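Local atomic coordinates of uncharacterized protein (Wolinella succinogenes, PDB entry 3JYG), a protein that is of unknown function but belongs to the 6-pyruvoyl tetrahydropterin synthase family and carries a bound zinc ion. Residues V48-R53 / M59-A64; V135-V138 / S143-S146; W147-L152 / A176-E181. All blocks are in the same frame, centred on the assembly; numbering follows the deposited sequence.

Contact 1. Residues V48-R53 / M59-A64; sequences VHLESR and MVTDFA
The C-terminal end of strand 40-52 and the loop that doubles back over it before helix 67-77 meet through L50 and S52 on one side and V60 and T61 on the other, an example of a strand joined to the loop after it by van der Waals contact, without a hydrogen bond between the two. V60 straddles the hydroxyl of S52: its CG2 lies 3.5 Å from S52 OG, and its CG1 is almost as near, at 3.6 Å from S52 OG. That oxygen sits between the backbone N and the carbonyl carbon of its own residue (chi1 49°), and its polar partner is the carbonyl of E54 just beyond the strand, so V60 packs against a hydroxyl already engaged. Two residues back along the strand, L50 CD1 reaches T61 CG2 at 3.7 Å, the two side chains meeting at a slant. T61 divides its branches by character, turning the methyl to L50 while OG1, anti to the backbone N (chi1 -165°), bonds to ND1 of H65. Farther along, the loop is shaped by an Asx turn: A64 N donates to D62 OD1 (2.8 Å, 159°), which accepts through its anti lone pair, directed away from OD2. The second oxygen, OD2, is held by Q22 of the second subunit, while E142 of that same subunit takes the backbone N-H of V60, so this loop also belongs to an interface. Strand 40-52 runs antiparallel between strands 3-17 and 162-169; V60 reaches Y5 on the first, L50 touches V163 on the second, and L66, packed on L50, leads toward helix 67-77.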
ATOM      1  N   VAL A  48      -9.100   4.457   5.706  1.00 14.62           N
ATOM      2  CA  VAL A  48     -10.346   4.960   5.078  1.00 14.83           C
ATOM      3  C   VAL A  48     -10.003   5.665   3.760  1.00 14.91           C
ATOM      4  O   VAL A  48      -9.150   6.548   3.758  1.00 16.06           O
ATOM      5  CB  VAL A  48     -11.049   5.980   6.021  1.00 14.34           C
ATOM      6  CG1 VAL A  48     -12.252   6.656   5.335  1.00 11.70           C
ATOM      7  CG2 VAL A  48     -11.448   5.310   7.289  1.00 14.72           C
ATOM      8  N   HIS A  49     -10.629   5.265   2.658  1.00 14.35           N
ATOM      9  CA  HIS A  49     -10.386   5.902   1.364  1.00 15.50           C
ATOM     10  C   HIS A  49     -11.620   6.682   0.949  1.00 14.98           C
ATOM     11  O   HIS A  49     -12.738   6.126   0.933  1.00 16.00           O
ATOM     12  CB  HIS A  49     -10.028   4.857   0.299  1.00 14.63           C
ATOM     13  CG  HIS A  49      -8.820   4.046   0.634  1.00 17.40           C
ATOM     14  ND1 HIS A  49      -7.585   4.311   0.098  1.00 15.41           N
ATOM     15  CD2 HIS A  49      -8.662   2.971   1.445  1.00 13.15           C
ATOM     16  CE1 HIS A  49      -6.719   3.407   0.539  1.00 18.06           C
ATOM     17  NE2 HIS A  49      -7.349   2.596   1.377  1.00 13.99           N
ATOM     18  N   LEU A  50     -11.432   7.980   0.695  1.00 14.13           N
ATOM     19  CA  LEU A  50     -12.544   8.866   0.398  1.00 13.79           C
ATOM     20  C   LEU A  50     -12.268   9.342  -1.012  1.00 15.16           C
ATOM     21  O   LEU A  50     -11.095   9.442  -1.383  1.00 14.81           O
ATOM     22  CB  LEU A  50     -12.583  10.063   1.359  1.00 13.43           C
ATOM     23  CG  LEU A  50     -12.849   9.792   2.854  1.00 13.66           C
ATOM     24  CD1 LEU A  50     -13.076  11.112   3.610  1.00 11.31           C
ATOM     25  CD2 LEU A  50     -14.066   8.824   3.030  1.00 11.72           C
ATOM     26  N   GLU A  51     -13.326   9.633  -1.777  1.00 15.04           N
ATOM     27  CA  GLU A  51     -13.221   9.904  -3.222  1.00 16.47           C
ATOM     28  C   GLU A  51     -14.157  11.012  -3.726  1.00 17.51           C
ATOM     29  O   GLU A  51     -15.307  11.108  -3.293  1.00 17.36           O
ATOM     30  CB  GLU A  51     -13.497   8.570  -3.977  1.00 16.24           C
ATOM     31  CG  GLU A  51     -13.538   8.671  -5.463  1.00 19.54           C
ATOM     32  CD  GLU A  51     -13.796   7.348  -6.156  1.00 25.47           C
ATOM     33  OE1 GLU A  51     -12.892   6.500  -6.185  1.00 25.50           O
ATOM     34  OE2 GLU A  51     -14.901   7.168  -6.713  1.00 30.35           O
ATOM     35  N   SER A  52     -13.673  11.831  -4.660  1.00 18.32           N
ATOM     36  CA  SER A  52     -14.513  12.806  -5.363  1.00 19.61           C
ATOM     37  C   SER A  52     -14.062  12.881  -6.820  1.00 20.46           C
ATOM     38  O   SER A  52     -12.942  12.447  -7.179  1.00 19.15           O
ATOM     39  CB  SER A  52     -14.400  14.210  -4.737  1.00 20.51           C
ATOM     40  OG  SER A  52     -13.020  14.549  -4.576  1.00 23.78           O
ATOM     41  N   ARG A  53     -14.932  13.462  -7.649  1.00 21.17           N
ATOM     42  CA  ARG A  53     -14.573  13.661  -9.039  1.00 22.77           C
ATOM     43  C   ARG A  53     -14.044  15.046  -9.270  1.00 21.66           C
ATOM     44  O   ARG A  53     -13.579  15.323 -10.357  1.00 22.06           O
ATOM     45  CB  ARG A  53     -15.762  13.380  -9.975  1.00 22.57           C
ATOM     46  CG  ARG A  53     -16.481  12.083  -9.658  1.00 29.26           C
ATOM     47  CD  ARG A  53     -15.560  10.867  -9.737  1.00 38.76           C
ATOM     48  NE  ARG A  53     -16.341   9.627  -9.750  1.00 45.03           N
ATOM     49  CZ  ARG A  53     -16.777   9.019 -10.855  1.00 47.60           C
ATOM     50  NH1 ARG A  53     -16.516   9.535 -12.058  1.00 48.57           N
ATOM     51  NH2 ARG A  53     -17.489   7.898 -10.752  1.00 48.45           N
HETATM   52  N   MSE A  59      -8.824  20.214  -2.524  1.00 17.32           N
HETATM   53  CA  MSE A  59      -9.016  19.008  -1.737  1.00 18.68           C
HETATM   54  C   MSE A  59     -10.166  18.116  -2.146  1.00 17.89           C
HETATM   55  O   MSE A  59     -11.177  18.563  -2.682  1.00 18.39           O
HETATM   56  CB  MSE A  59      -9.197  19.385  -0.269  1.00 19.29           C
HETATM   57  CG  MSE A  59      -7.974  20.026   0.349  1.00 20.10           C
HETATM   58 SE   MSE A  59      -8.485  20.466   2.205  1.00 24.12          SE
HETATM   59  CE  MSE A  59      -6.946  21.612   2.536  1.00 23.60           C
ATOM     60  N   VAL A  60     -10.006  16.836  -1.877  1.00 17.25           N
ATOM     61  CA  VAL A  60     -11.140  15.914  -1.891  1.00 16.22           C
ATOM     62  C   VAL A  60     -12.021  16.373  -0.733  1.00 17.63           C
ATOM     63  O   VAL A  60     -13.161  16.805  -0.926  1.00 16.52           O
ATOM     64  CB  VAL A  60     -10.675  14.462  -1.659  1.00 14.20           C
ATOM     65  CG1 VAL A  60     -11.886  13.586  -1.317  1.00 14.10           C
ATOM     66  CG2 VAL A  60      -9.961  13.936  -2.888  1.00 14.44           C
ATOM     67  N   THR A  61     -11.450  16.272   0.471  1.00 19.04           N
ATOM     68  CA  THR A  61     -11.991  16.888   1.684  1.00 21.42           C
ATOM     69  C   THR A  61     -10.833  16.991   2.693  1.00 21.33           C
ATOM     70  O   THR A  61      -9.830  16.241   2.580  1.00 21.92           O
ATOM     71  CB  THR A  61     -13.253  16.113   2.216  1.00 21.09           C
ATOM     72  OG1 THR A  61     -13.958  16.908   3.178  1.00 23.34           O
ATOM     73  CG2 THR A  61     -12.883  14.737   2.858  1.00 21.10           C
ATOM     74  N   ASP A  62     -10.912  17.903   3.655  1.00 21.60           N
ATOM     75  CA  ASP A  62      -9.794  18.050   4.597  1.00 23.62           C
ATOM     76  C   ASP A  62      -9.585  16.744   5.384  1.00 24.60           C
ATOM     77  O   ASP A  62     -10.566  16.210   5.931  1.00 24.49           O
ATOM     78  CB  ASP A  62     -10.012  19.217   5.583  1.00 23.12           C
ATOM     79  CG  ASP A  62      -8.704  19.654   6.252  1.00 24.55           C
ATOM     80  OD1 ASP A  62      -8.201  18.950   7.143  1.00 26.37           O
ATOM     81  OD2 ASP A  62      -8.145  20.698   5.863  1.00 24.49           O
ATOM     82  N   PHE A  63      -8.334  16.245   5.435  1.00 25.19           N
ATOM     83  CA  PHE A  63      -7.965  15.092   6.296  1.00 27.09           C
ATOM     84  C   PHE A  63      -8.582  15.191   7.695  1.00 26.78           C
ATOM     85  O   PHE A  63      -9.027  14.183   8.209  1.00 27.82           O
ATOM     86  CB  PHE A  63      -6.428  14.890   6.433  1.00 27.63           C
ATOM     87  CG  PHE A  63      -5.770  14.302   5.212  1.00 28.57           C
ATOM     88  CD1 PHE A  63      -6.035  12.989   4.822  1.00 26.86           C
ATOM     89  CD2 PHE A  63      -4.884  15.072   4.446  1.00 30.37           C
ATOM     90  CE1 PHE A  63      -5.447  12.452   3.688  1.00 26.80           C
ATOM     91  CE2 PHE A  63      -4.277  14.533   3.290  1.00 31.12           C
ATOM     92  CZ  PHE A  63      -4.560  13.213   2.919  1.00 29.46           C
ATOM     93  N   ALA A  64      -8.645  16.398   8.278  1.00 26.44           N
ATOM     94  CA  ALA A  64      -9.213  16.577   9.630  1.00 25.82           C
ATOM     95  C   ALA A  64     -10.690  16.282   9.733  1.00 26.52           C
ATOM     96  O   ALA A  64     -11.242  16.211  10.846  1.00 25.80           O
ATOM     97  CB  ALA A  64      -8.925  17.979  10.191  1.00 25.55           C
TER

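Contact 2. Residues V135-V138 / S143-S146; sequences VRFV and SIAS
S143 and V138 make the tight half of this contact, F137 and I144 the slacker one. S143 CB presses to 3.1 Å from V138 O, and its hydroxyl comes beside the same carbonyl, S143 OG lying 3.2 Å from V138 O in a weak bond. The stronger polar partner of that hydroxyl is OG1 of T140, and the bond to V138 is unsettled because the proton has another acceptor within reach. V135-V138 leads out of strand 132-135 toward helix 141-155, whose first turns hold S143-S146; the helix packs on the sheet, as in the tunnelling fold of this family, and the loop folds back on the helix it introduces. With chi1 at 51° the F137 ring stem is flanked by both backbone branches, which turns the ring to the helix. Its CD2 is 3.6 Å from S143 CB, but at the next ring atom, CE2, the gap to I144 CG1 widens to 4.1 Å, the two side chains crossing at about a right angle. V135 CG2 lies over one face near the rim, 3.5 Å above the plane; S143 O lies over the opposite face, also near the rim and higher, at 4.2 Å. F137 keeps some exposure, and the preceding R136 is exposed in the assembly, away from the helix segment.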
ATOM      1  N   VAL A 135     -20.526  -6.752  19.682  1.00 15.11           N
ATOM      2  CA  VAL A 135     -20.919  -6.474  18.281  1.00 15.16           C
ATOM      3  C   VAL A 135     -21.752  -7.631  17.727  1.00 15.77           C
ATOM      4  O   VAL A 135     -21.658  -8.732  18.222  1.00 16.57           O
ATOM      5  CB  VAL A 135     -19.682  -6.204  17.324  1.00 14.13           C
ATOM      6  CG1 VAL A 135     -18.984  -4.794  17.616  1.00 13.11           C
ATOM      7  CG2 VAL A 135     -18.687  -7.417  17.294  1.00 14.45           C
ATOM      8  N   ARG A 136     -22.497  -7.401  16.654  1.00 16.97           N
ATOM      9  CA  ARG A 136     -23.356  -8.464  16.098  1.00 18.48           C
ATOM     10  C   ARG A 136     -22.730  -9.166  14.901  1.00 18.14           C
ATOM     11  O   ARG A 136     -23.358  -9.206  13.833  1.00 18.09           O
ATOM     12  CB  ARG A 136     -24.713  -7.856  15.649  1.00 19.16           C
ATOM     13  CG  ARG A 136     -25.585  -7.272  16.779  1.00 24.22           C
ATOM     14  CD  ARG A 136     -26.928  -6.654  16.180  1.00 25.87           C
ATOM     15  NE  ARG A 136     -27.694  -7.689  15.508  1.00 25.59           N
ATOM     16  CZ  ARG A 136     -28.559  -7.534  14.490  1.00 22.18           C
ATOM     17  NH1 ARG A 136     -28.819  -6.348  13.943  1.00 16.48           N
ATOM     18  NH2 ARG A 136     -29.139  -8.622  14.016  1.00 19.16           N
ATOM     19  N   PHE A 137     -21.494  -9.668  15.048  1.00 16.30           N
ATOM     20  CA  PHE A 137     -20.776 -10.324  13.976  1.00 16.12           C
ATOM     21  C   PHE A 137     -19.542 -10.935  14.580  1.00 16.61           C
ATOM     22  O   PHE A 137     -19.058 -10.468  15.630  1.00 16.35           O
ATOM     23  CB  PHE A 137     -20.346  -9.373  12.821  1.00 15.69           C
ATOM     24  CG  PHE A 137     -19.602  -8.117  13.258  1.00 18.33           C
ATOM     25  CD1 PHE A 137     -20.266  -6.869  13.272  1.00 17.58           C
ATOM     26  CD2 PHE A 137     -18.247  -8.143  13.583  1.00 15.05           C
ATOM     27  CE1 PHE A 137     -19.591  -5.679  13.673  1.00 17.30           C
ATOM     28  CE2 PHE A 137     -17.553  -6.966  13.961  1.00 14.43           C
ATOM     29  CZ  PHE A 137     -18.217  -5.733  14.008  1.00 12.51           C
ATOM     30  N   VAL A 138     -19.012 -11.951  13.910  1.00 16.10           N
ATOM     31  CA  VAL A 138     -17.743 -12.564  14.354  1.00 16.08           C
ATOM     32  C   VAL A 138     -16.667 -11.561  13.987  1.00 14.53           C
ATOM     33  O   VAL A 138     -16.568 -11.138  12.824  1.00 13.05           O
ATOM     34  CB  VAL A 138     -17.515 -13.942  13.710  1.00 15.73           C
ATOM     35  CG1 VAL A 138     -17.378 -13.832  12.131  1.00 20.30           C
ATOM     36  CG2 VAL A 138     -16.285 -14.624  14.285  1.00 19.21           C
ATOM     37  N   SER A 143     -14.941  -8.579   8.781  1.00 15.14           N
ATOM     38  CA  SER A 143     -16.208  -8.123   9.368  1.00 15.44           C
ATOM     39  C   SER A 143     -16.024  -6.751   9.983  1.00 15.20           C
ATOM     40  O   SER A 143     -16.925  -5.895   9.904  1.00 14.78           O
ATOM     41  CB  SER A 143     -16.714  -9.116  10.418  1.00 17.03           C
ATOM     42  OG  SER A 143     -17.010 -10.351   9.796  1.00 19.25           O
ATOM     43  N   ILE A 144     -14.871  -6.533  10.609  1.00 13.47           N
ATOM     44  CA  ILE A 144     -14.552  -5.188  11.145  1.00 12.77           C
ATOM     45  C   ILE A 144     -14.490  -4.082  10.071  1.00 12.56           C
ATOM     46  O   ILE A 144     -15.069  -2.973  10.244  1.00 12.71           O
ATOM     47  CB  ILE A 144     -13.260  -5.255  12.005  1.00 13.22           C
ATOM     48  CG1 ILE A 144     -13.567  -6.086  13.278  1.00 12.62           C
ATOM     49  CG2 ILE A 144     -12.723  -3.839  12.382  1.00 13.00           C
ATOM     50  CD1 ILE A 144     -12.273  -6.517  14.098  1.00 18.58           C
ATOM     51  N   ALA A 145     -13.782  -4.379   8.983  1.00 13.01           N
ATOM     52  CA  ALA A 145     -13.694  -3.493   7.823  1.00 13.55           C
ATOM     53  C   ALA A 145     -15.102  -3.160   7.267  1.00 14.11           C
ATOM     54  O   ALA A 145     -15.394  -1.990   7.065  1.00 14.15           O
ATOM     55  CB  ALA A 145     -12.844  -4.123   6.726  1.00 13.22           C
ATOM     56  N   SER A 146     -15.951  -4.168   7.064  1.00 14.21           N
ATOM     57  CA  SER A 146     -17.355  -3.936   6.616  1.00 15.18           C
ATOM     58  C   SER A 146     -18.177  -3.075   7.547  1.00 14.29           C
ATOM     59  O   SER A 146     -18.951  -2.238   7.091  1.00 15.11           O
ATOM     60  CB  SER A 146     -18.140  -5.254   6.463  1.00 14.98           C
ATOM     61  OG  SER A 146     -17.365  -6.201   5.735  1.00 21.68           O
TER

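Contact 3. Residues W147-L152 / A176-E181; sequences WLLELL and ARVYNE
L149 reaches from its helix to V178 and N180 on the strand, a single leucine bridging two layers of the fold. Its CB points at the strand but remains 5.0 Å from V178 CG1, the nearest side-chain atom there. CG, placed anti to the backbone N (chi1 179°), extends the line outward, and the touching is left to the two methyls. CD2 meets V178 CG1 at 3.5 Å, with the two side chains meeting obliquely, and also lies 3.9 Å from V178 O. CD1 goes to the next inward-facing residue, approaching N180 CB at 4.2 Å and roughly at right angles to that side chain. The axes of 147-152 and 176-180 pass 9.4 Å apart and run in roughly the same direction, 35° from parallel, in the helix-on-sheet layering of the tunnelling fold. V163 and V166 of strand 162-169 also touch L149, and L3 of the third subunit packs on it as well. The amide of N180 turns elsewhere, ND2 giving a hydrogen to V163 O. Strand 174-180 ends the sheet within its chain, yet A176-N180 pair antiparallel with a strand of the third subunit, carrying the sheet over the interface.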
ATOM      1  N   TRP A 147     -18.017  -3.297   8.856  1.00 14.38           N
ATOM      2  CA  TRP A 147     -18.740  -2.582   9.866  1.00 14.43           C
ATOM      3  C   TRP A 147     -18.330  -1.097   9.843  1.00 15.20           C
ATOM      4  O   TRP A 147     -19.167  -0.168   9.851  1.00 14.79           O
ATOM      5  CB  TRP A 147     -18.363  -3.214  11.232  1.00 14.81           C
ATOM      6  CG  TRP A 147     -19.001  -2.526  12.375  1.00 15.50           C
ATOM      7  CD1 TRP A 147     -20.331  -2.160  12.494  1.00 17.86           C
ATOM      8  CD2 TRP A 147     -18.348  -2.080  13.564  1.00 15.42           C
ATOM      9  NE1 TRP A 147     -20.523  -1.475  13.702  1.00 18.83           N
ATOM     10  CE2 TRP A 147     -19.324  -1.427  14.370  1.00 17.76           C
ATOM     11  CE3 TRP A 147     -17.032  -2.181  14.040  1.00 20.59           C
ATOM     12  CZ2 TRP A 147     -19.026  -0.914  15.622  1.00 19.31           C
ATOM     13  CZ3 TRP A 147     -16.725  -1.639  15.286  1.00 20.36           C
ATOM     14  CH2 TRP A 147     -17.723  -1.010  16.060  1.00 21.34           C
ATOM     15  N   LEU A 148     -17.016  -0.857   9.748  1.00 14.29           N
ATOM     16  CA  LEU A 148     -16.544   0.533   9.749  1.00 13.66           C
ATOM     17  C   LEU A 148     -16.881   1.223   8.438  1.00 13.99           C
ATOM     18  O   LEU A 148     -17.203   2.418   8.425  1.00 14.47           O
ATOM     19  CB  LEU A 148     -15.034   0.606  10.068  1.00 12.80           C
ATOM     20  CG  LEU A 148     -14.599   0.050  11.427  1.00 14.82           C
ATOM     21  CD1 LEU A 148     -13.070  -0.048  11.488  1.00 13.97           C
ATOM     22  CD2 LEU A 148     -15.142   0.864  12.615  1.00 16.48           C
ATOM     23  N   LEU A 149     -16.807   0.492   7.325  1.00 14.86           N
ATOM     24  CA  LEU A 149     -17.370   0.999   6.072  1.00 15.19           C
ATOM     25  C   LEU A 149     -18.858   1.437   6.230  1.00 16.00           C
ATOM     26  O   LEU A 149     -19.231   2.562   5.832  1.00 15.33           O
ATOM     27  CB  LEU A 149     -17.203  -0.033   4.917  1.00 14.22           C
ATOM     28  CG  LEU A 149     -17.783   0.386   3.562  1.00 14.41           C
ATOM     29  CD1 LEU A 149     -17.157   1.637   2.987  1.00 15.56           C
ATOM     30  CD2 LEU A 149     -17.624  -0.773   2.571  1.00 12.36           C
ATOM     31  N   GLU A 150     -19.700   0.588   6.839  1.00 18.31           N
ATOM     32  CA  GLU A 150     -21.111   0.982   7.032  1.00 19.81           C
ATOM     33  C   GLU A 150     -21.215   2.250   7.846  1.00 19.83           C
ATOM     34  O   GLU A 150     -22.005   3.156   7.532  1.00 20.05           O
ATOM     35  CB  GLU A 150     -21.924  -0.071   7.776  1.00 20.54           C
ATOM     36  CG  GLU A 150     -22.058  -1.356   7.089  1.00 27.18           C
ATOM     37  CD  GLU A 150     -23.277  -2.150   7.611  1.00 32.92           C
ATOM     38  OE1 GLU A 150     -23.525  -2.159   8.842  1.00 35.14           O
ATOM     39  OE2 GLU A 150     -23.982  -2.754   6.784  1.00 36.72           O
ATOM     40  N   LEU A 151     -20.425   2.309   8.919  1.00 19.38           N
ATOM     41  CA  LEU A 151     -20.461   3.430   9.809  1.00 19.66           C
ATOM     42  C   LEU A 151     -20.100   4.745   9.044  1.00 19.24           C
ATOM     43  O   LEU A 151     -20.785   5.772   9.154  1.00 18.60           O
ATOM     44  CB  LEU A 151     -19.512   3.146  10.988  1.00 21.28           C
ATOM     45  CG  LEU A 151     -19.276   4.257  12.011  1.00 24.58           C
ATOM     46  CD1 LEU A 151     -20.641   4.778  12.482  1.00 27.92           C
ATOM     47  CD2 LEU A 151     -18.513   3.662  13.176  1.00 24.04           C
ATOM     48  N   LEU A 152     -19.038   4.682   8.243  1.00 19.01           N
ATOM     49  CA  LEU A 152     -18.557   5.841   7.502  1.00 18.96           C
ATOM     50  C   LEU A 152     -19.545   6.200   6.415  1.00 19.25           C
ATOM     51  O   LEU A 152     -19.867   7.367   6.244  1.00 19.18           O
ATOM     52  CB  LEU A 152     -17.168   5.574   6.899  1.00 18.72           C
ATOM     53  CG  LEU A 152     -16.025   5.482   7.921  1.00 19.36           C
ATOM     54  CD1 LEU A 152     -14.911   4.616   7.386  1.00 20.70           C
ATOM     55  CD2 LEU A 152     -15.499   6.893   8.253  1.00 21.56           C
ATOM     56  N   ALA A 176      -7.537  -6.980   5.202  1.00 16.22           N
ATOM     57  CA  ALA A 176      -8.791  -7.082   4.516  1.00 15.36           C
ATOM     58  C   ALA A 176      -9.118  -5.726   3.938  1.00 15.75           C
ATOM     59  O   ALA A 176      -8.635  -4.693   4.402  1.00 14.29           O
ATOM     60  CB  ALA A 176      -9.875  -7.508   5.466  1.00 15.13           C
ATOM     61  N   ARG A 177      -9.954  -5.739   2.911  1.00 16.05           N
ATOM     62  CA  ARG A 177     -10.400  -4.526   2.296  1.00 16.62           C
ATOM     63  C   ARG A 177     -11.841  -4.826   1.860  1.00 16.46           C
ATOM     64  O   ARG A 177     -12.178  -5.963   1.441  1.00 13.66           O
ATOM     65  CB  ARG A 177      -9.504  -4.186   1.122  1.00 17.23           C
ATOM     66  CG  ARG A 177      -9.648  -2.726   0.577  1.00 20.50           C
ATOM     67  CD  ARG A 177      -8.467  -2.305  -0.290  1.00 21.39           C
ATOM     68  NE  ARG A 177      -8.628  -0.912  -0.661  1.00 25.67           N
ATOM     69  CZ  ARG A 177      -7.721  -0.151  -1.253  1.00 26.55           C
ATOM     70  NH1 ARG A 177      -6.501  -0.619  -1.504  1.00 27.62           N
ATOM     71  NH2 ARG A 177      -8.031   1.105  -1.556  1.00 22.89           N
ATOM     72  N   VAL A 178     -12.696  -3.836   2.085  1.00 16.15           N
ATOM     73  CA  VAL A 178     -14.045  -3.918   1.567  1.00 17.51           C
ATOM     74  C   VAL A 178     -14.292  -2.673   0.694  1.00 18.56           C
ATOM     75  O   VAL A 178     -14.090  -1.540   1.137  1.00 18.26           O
ATOM     76  CB  VAL A 178     -15.083  -4.052   2.706  1.00 17.23           C
ATOM     77  CG1 VAL A 178     -16.502  -4.069   2.113  1.00 18.69           C
ATOM     78  CG2 VAL A 178     -14.826  -5.327   3.582  1.00 14.86           C
ATOM     79  N   TYR A 179     -14.729  -2.917  -0.543  1.00 20.34           N
ATOM     80  CA  TYR A 179     -14.917  -1.909  -1.542  1.00 22.45           C
ATOM     81  C   TYR A 179     -16.396  -1.577  -1.646  1.00 24.37           C
ATOM     82  O   TYR A 179     -17.236  -2.463  -1.788  1.00 23.29           O
ATOM     83  CB  TYR A 179     -14.442  -2.420  -2.909  1.00 22.40           C
ATOM     84  CG  TYR A 179     -12.966  -2.345  -3.080  1.00 24.63           C
ATOM     85  CD1 TYR A 179     -12.333  -1.128  -3.389  1.00 26.75           C
ATOM     86  CD2 TYR A 179     -12.178  -3.478  -2.940  1.00 24.19           C
ATOM     87  CE1 TYR A 179     -10.923  -1.068  -3.543  1.00 28.78           C
ATOM     88  CE2 TYR A 179     -10.793  -3.405  -3.097  1.00 25.04           C
ATOM     89  CZ  TYR A 179     -10.194  -2.221  -3.383  1.00 24.12           C
ATOM     90  OH  TYR A 179      -8.845  -2.197  -3.537  1.00 34.29           O
ATOM     91  N   ASN A 180     -16.678  -0.284  -1.591  1.00 27.07           N
ATOM     92  CA  ASN A 180     -17.997   0.230  -1.788  1.00 29.93           C
ATOM     93  C   ASN A 180     -18.170   0.397  -3.291  1.00 32.57           C
ATOM     94  O   ASN A 180     -17.933   1.486  -3.858  1.00 32.99           O
ATOM     95  CB  ASN A 180     -18.166   1.556  -1.059  1.00 30.41           C
ATOM     96  CG  ASN A 180     -19.529   2.148  -1.254  1.00 29.52           C
ATOM     97  OD1 ASN A 180     -20.421   1.485  -1.760  1.00 28.98           O
ATOM     98  ND2 ASN A 180     -19.691   3.409  -0.884  1.00 28.10           N
ATOM     99  N   GLU A 181     -18.541  -0.726  -3.900  1.00 34.32           N
ATOM    100  CA  GLU A 181     -18.916  -0.882  -5.302  1.00 37.46           C
ATOM    101  C   GLU A 181     -18.190  -2.053  -5.947  1.00 37.38           C
ATOM    102  O   GLU A 181     -18.835  -3.018  -6.325  1.00 37.61           O
ATOM    103  CB  GLU A 181     -18.760   0.386  -6.125  1.00 38.21           C
ATOM    104  CG  GLU A 181     -20.078   1.120  -6.291  1.00 41.79           C
ATOM    105  CD  GLU A 181     -20.137   1.868  -7.615  1.00 46.99           C
ATOM    106  OE1 GLU A 181     -19.218   1.650  -8.456  1.00 48.64           O
ATOM    107  OE2 GLU A 181     -21.095   2.665  -7.813  1.00 48.38           O
TER

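Contacts 2 and 3 share helix 141-155, their centres 11 Å apart, and join directly: S146 OG packs 3.4 Å from V178 CG2, while the F137 and W147 rings meet with CE1 of F137 3.5 Å from CG of W147. Contact 1 lies farther out on the same sheet as contact 3, its centre 15 Å away, and V48 CG2 reaches L152 CD1 at 3.5 Å. Contacts 1 and 2, with centres 24 Å apart, do not touch. Contact 2 comes near the metal, the I144 side chain being about 8 Å from the zinc ion held by H17, H40 and H42. Contact 1 faces the second subunit, the others the third.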